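Tryptophane-5-halogenase (PDB 5UAO) probably catalyses the FAD-dependent chlorination of tryptophan at carbon 5 in the lanthipeptide NAI-107. Local coordinates at residues 96-101 with 178-183. Sequence-based numbering, arbitrary orientation.
Sequences HVRPTW and NARLVR
Val-97 and Arg-180 bring the two backbones within 5.2 Å, CA to CA. Here the C-terminal end of helix 90-97 meets the first turn of helix 178-191. Arg-98 leaves helical geometry with positive phi, and the chain runs on into strand 100-102. One water donates to both His-96 O and Arg-180 O and so links the two backbones. Arg-180 bends at chi3 (-73°), which turns its guanidinium edge to the helix end. Its NE donates to Val-97 O at 2.8 Å, nearly straight at 164°. The oxygen lies in the guanidinium plane, but the donor sits well above the carbonyl plane. In this flavin-dependent halogenase, strand 100-102 pairs with 173-175, just ahead of helix 178-191, and the side chain of Leu-181 is about 8 Å from the bound FAD. The Arg-98 guanidinium stacks offset on that of Arg-180, planes 20° apart, with Arg-98 CZ 3.8 Å from Arg-180 CZ. Glu-291 forms salt bridges to both arginines, which probably offsets their like charges. With an alanine at Arg-180, Val-97 O would probably lose this donor, Arg-98 its stacking partner and Glu-291 one of its two arginines. The apolar part of the contact is Val-97 CG2 against Leu-181 CD1, 4.3 Å apart.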
loop_
_atom_site.group_PDB
_atom_site.type_symbol
_atom_site.label_atom_id
_atom_site.label_comp_id
_atom_site.label_asym_id
_atom_site.label_seq_id
_atom_site.Cartn_x
_atom_site.Cartn_y
_atom_site.Cartn_z
ATOM N N HIS A 96 -26.960 26.911 1.568
ATOM C CA HIS A 96 -27.663 26.401 0.411
ATOM C C HIS A 96 -27.956 24.929 0.529
ATOM O O HIS A 96 -28.968 24.460 0.015
ATOM C CB HIS A 96 -26.834 26.603 -0.831
ATOM C CG HIS A 96 -26.921 27.974 -1.395
ATOM N ND1 HIS A 96 -26.414 29.083 -0.750
ATOM C CD2 HIS A 96 -27.447 28.418 -2.554
ATOM C CE1 HIS A 96 -26.633 30.156 -1.488
ATOM N NE2 HIS A 96 -27.268 29.783 -2.581
ATOM N N VAL A 97 -27.079 24.160 1.135
ATOM C CA VAL A 97 -27.330 22.674 1.106
ATOM C C VAL A 97 -28.023 22.187 2.387
ATOM O O VAL A 97 -28.737 21.173 2.373
ATOM C CB VAL A 97 -26.039 21.903 0.848
ATOM C CG1 VAL A 97 -26.259 20.355 0.897
ATOM C CG2 VAL A 97 -25.477 22.341 -0.488
ATOM N N ARG A 98 -27.815 22.902 3.482
ATOM C CA ARG A 98 -28.353 22.552 4.759
ATOM C C ARG A 98 -27.985 21.122 5.226
ATOM O O ARG A 98 -28.844 20.348 5.565
ATOM C CB ARG A 98 -29.872 22.822 4.804
ATOM C CG ARG A 98 -30.205 24.347 4.805
ATOM C CD ARG A 98 -31.691 24.685 4.604
ATOM N NE ARG A 98 -32.556 23.628 5.126
ATOM C CZ ARG A 98 -33.779 23.332 4.684
ATOM N NH1 ARG A 98 -34.359 24.073 3.725
ATOM N NH2 ARG A 98 -34.431 22.281 5.226
ATOM N N PRO A 99 -26.683 20.845 5.391
ATOM C CA PRO A 99 -26.254 19.498 5.719
ATOM C C PRO A 99 -26.541 19.180 7.162
ATOM O O PRO A 99 -26.692 20.105 7.998
ATOM C CB PRO A 99 -24.747 19.569 5.556
ATOM C CG PRO A 99 -24.441 21.028 5.967
ATOM C CD PRO A 99 -25.544 21.756 5.281
ATOM N N THR A 100 -26.653 17.881 7.446
ATOM C CA THR A 100 -26.500 17.336 8.773
ATOM C C THR A 100 -25.211 16.527 8.915
ATOM O O THR A 100 -24.434 16.344 7.941
ATOM C CB THR A 100 -27.671 16.442 9.157
ATOM O OG1 THR A 100 -27.758 15.437 8.193
ATOM C CG2 THR A 100 -28.936 17.229 9.149
ATOM N N TRP A 101 -24.969 16.062 10.128
ATOM C CA TRP A 101 -23.716 15.519 10.477
ATOM C C TRP A 101 -23.823 14.030 10.680
ATOM O O TRP A 101 -24.786 13.530 11.288
ATOM C CB TRP A 101 -23.104 16.154 11.737
ATOM C CG TRP A 101 -22.710 17.584 11.581
ATOM C CD1 TRP A 101 -22.465 18.288 10.436
ATOM C CD2 TRP A 101 -22.593 18.510 12.656
ATOM N NE1 TRP A 101 -22.169 19.645 10.759
ATOM C CE2 TRP A 101 -22.259 19.781 12.111
ATOM C CE3 TRP A 101 -22.742 18.383 14.034
ATOM C CZ2 TRP A 101 -22.020 20.910 12.924
ATOM C CZ3 TRP A 101 -22.499 19.494 14.827
ATOM C CH2 TRP A 101 -22.147 20.743 14.260
ATOM N N ASN A 178 -30.126 15.507 -1.750
ATOM C CA ASN A 178 -29.619 15.438 -3.072
ATOM C C ASN A 178 -30.074 16.515 -4.016
ATOM O O ASN A 178 -29.267 17.010 -4.802
ATOM C CB ASN A 178 -29.935 14.099 -3.735
ATOM C CG ASN A 178 -29.037 13.882 -4.888
ATOM O OD1 ASN A 178 -27.795 13.775 -4.709
ATOM N ND2 ASN A 178 -29.598 13.919 -6.089
ATOM N N ALA A 179 -31.354 16.865 -3.959
ATOM C CA ALA A 179 -31.848 17.939 -4.802
ATOM C C ALA A 179 -31.173 19.288 -4.439
ATOM O O ALA A 179 -30.706 19.963 -5.357
ATOM C CB ALA A 179 -33.377 18.009 -4.805
ATOM N N ARG A 180 -30.980 19.609 -3.153
ATOM C CA ARG A 180 -30.308 20.861 -2.813
ATOM C C ARG A 180 -28.880 20.812 -3.223
ATOM O O ARG A 180 -28.352 21.842 -3.643
ATOM C CB ARG A 180 -30.327 21.243 -1.317
ATOM C CG ARG A 180 -31.659 21.776 -0.808
ATOM C CD ARG A 180 -31.566 22.355 0.584
ATOM N NE ARG A 180 -31.427 21.338 1.643
ATOM C CZ ARG A 180 -32.443 20.696 2.254
ATOM N NH1 ARG A 180 -33.704 20.891 1.900
ATOM N NH2 ARG A 180 -32.206 19.833 3.224
ATOM N N LEU A 181 -28.216 19.663 -3.067
ATOM C CA LEU A 181 -26.798 19.591 -3.427
ATOM C C LEU A 181 -26.552 19.833 -4.877
ATOM O O LEU A 181 -25.615 20.603 -5.277
ATOM C CB LEU A 181 -26.150 18.252 -3.029
ATOM C CG LEU A 181 -24.690 18.070 -3.445
ATOM C CD1 LEU A 181 -23.769 19.054 -2.739
ATOM C CD2 LEU A 181 -24.246 16.636 -3.181
ATOM N N VAL A 182 -27.304 19.100 -5.690
ATOM C CA VAL A 182 -27.220 19.285 -7.124
ATOM C C VAL A 182 -27.480 20.712 -7.606
ATOM O O VAL A 182 -26.790 21.171 -8.513
ATOM C CB VAL A 182 -28.030 18.235 -7.930
ATOM C CG1 VAL A 182 -27.877 18.533 -9.419
ATOM C CG2 VAL A 182 -27.430 16.855 -7.701
ATOM N N ARG A 183 -28.489 21.363 -7.037
ATOM C CA ARG A 183 -28.861 22.697 -7.459
ATOM C C ARG A 183 -27.670 23.631 -7.131
ATOM O O ARG A 183 -27.291 24.463 -7.914
ATOM C CB ARG A 183 -30.153 23.146 -6.760
ATOM C CG ARG A 183 -30.540 24.584 -7.070
ATOM C CD ARG A 183 -31.941 24.883 -6.587
ATOM N NE ARG A 183 -32.143 26.298 -6.265
ATOM C CZ ARG A 183 -32.469 27.254 -7.141
ATOM N NH1 ARG A 183 -32.629 26.979 -8.441
ATOM N NH2 ARG A 183 -32.634 28.504 -6.705
HETATM O O HOH W 1 -29.269 24.364 -3.107
#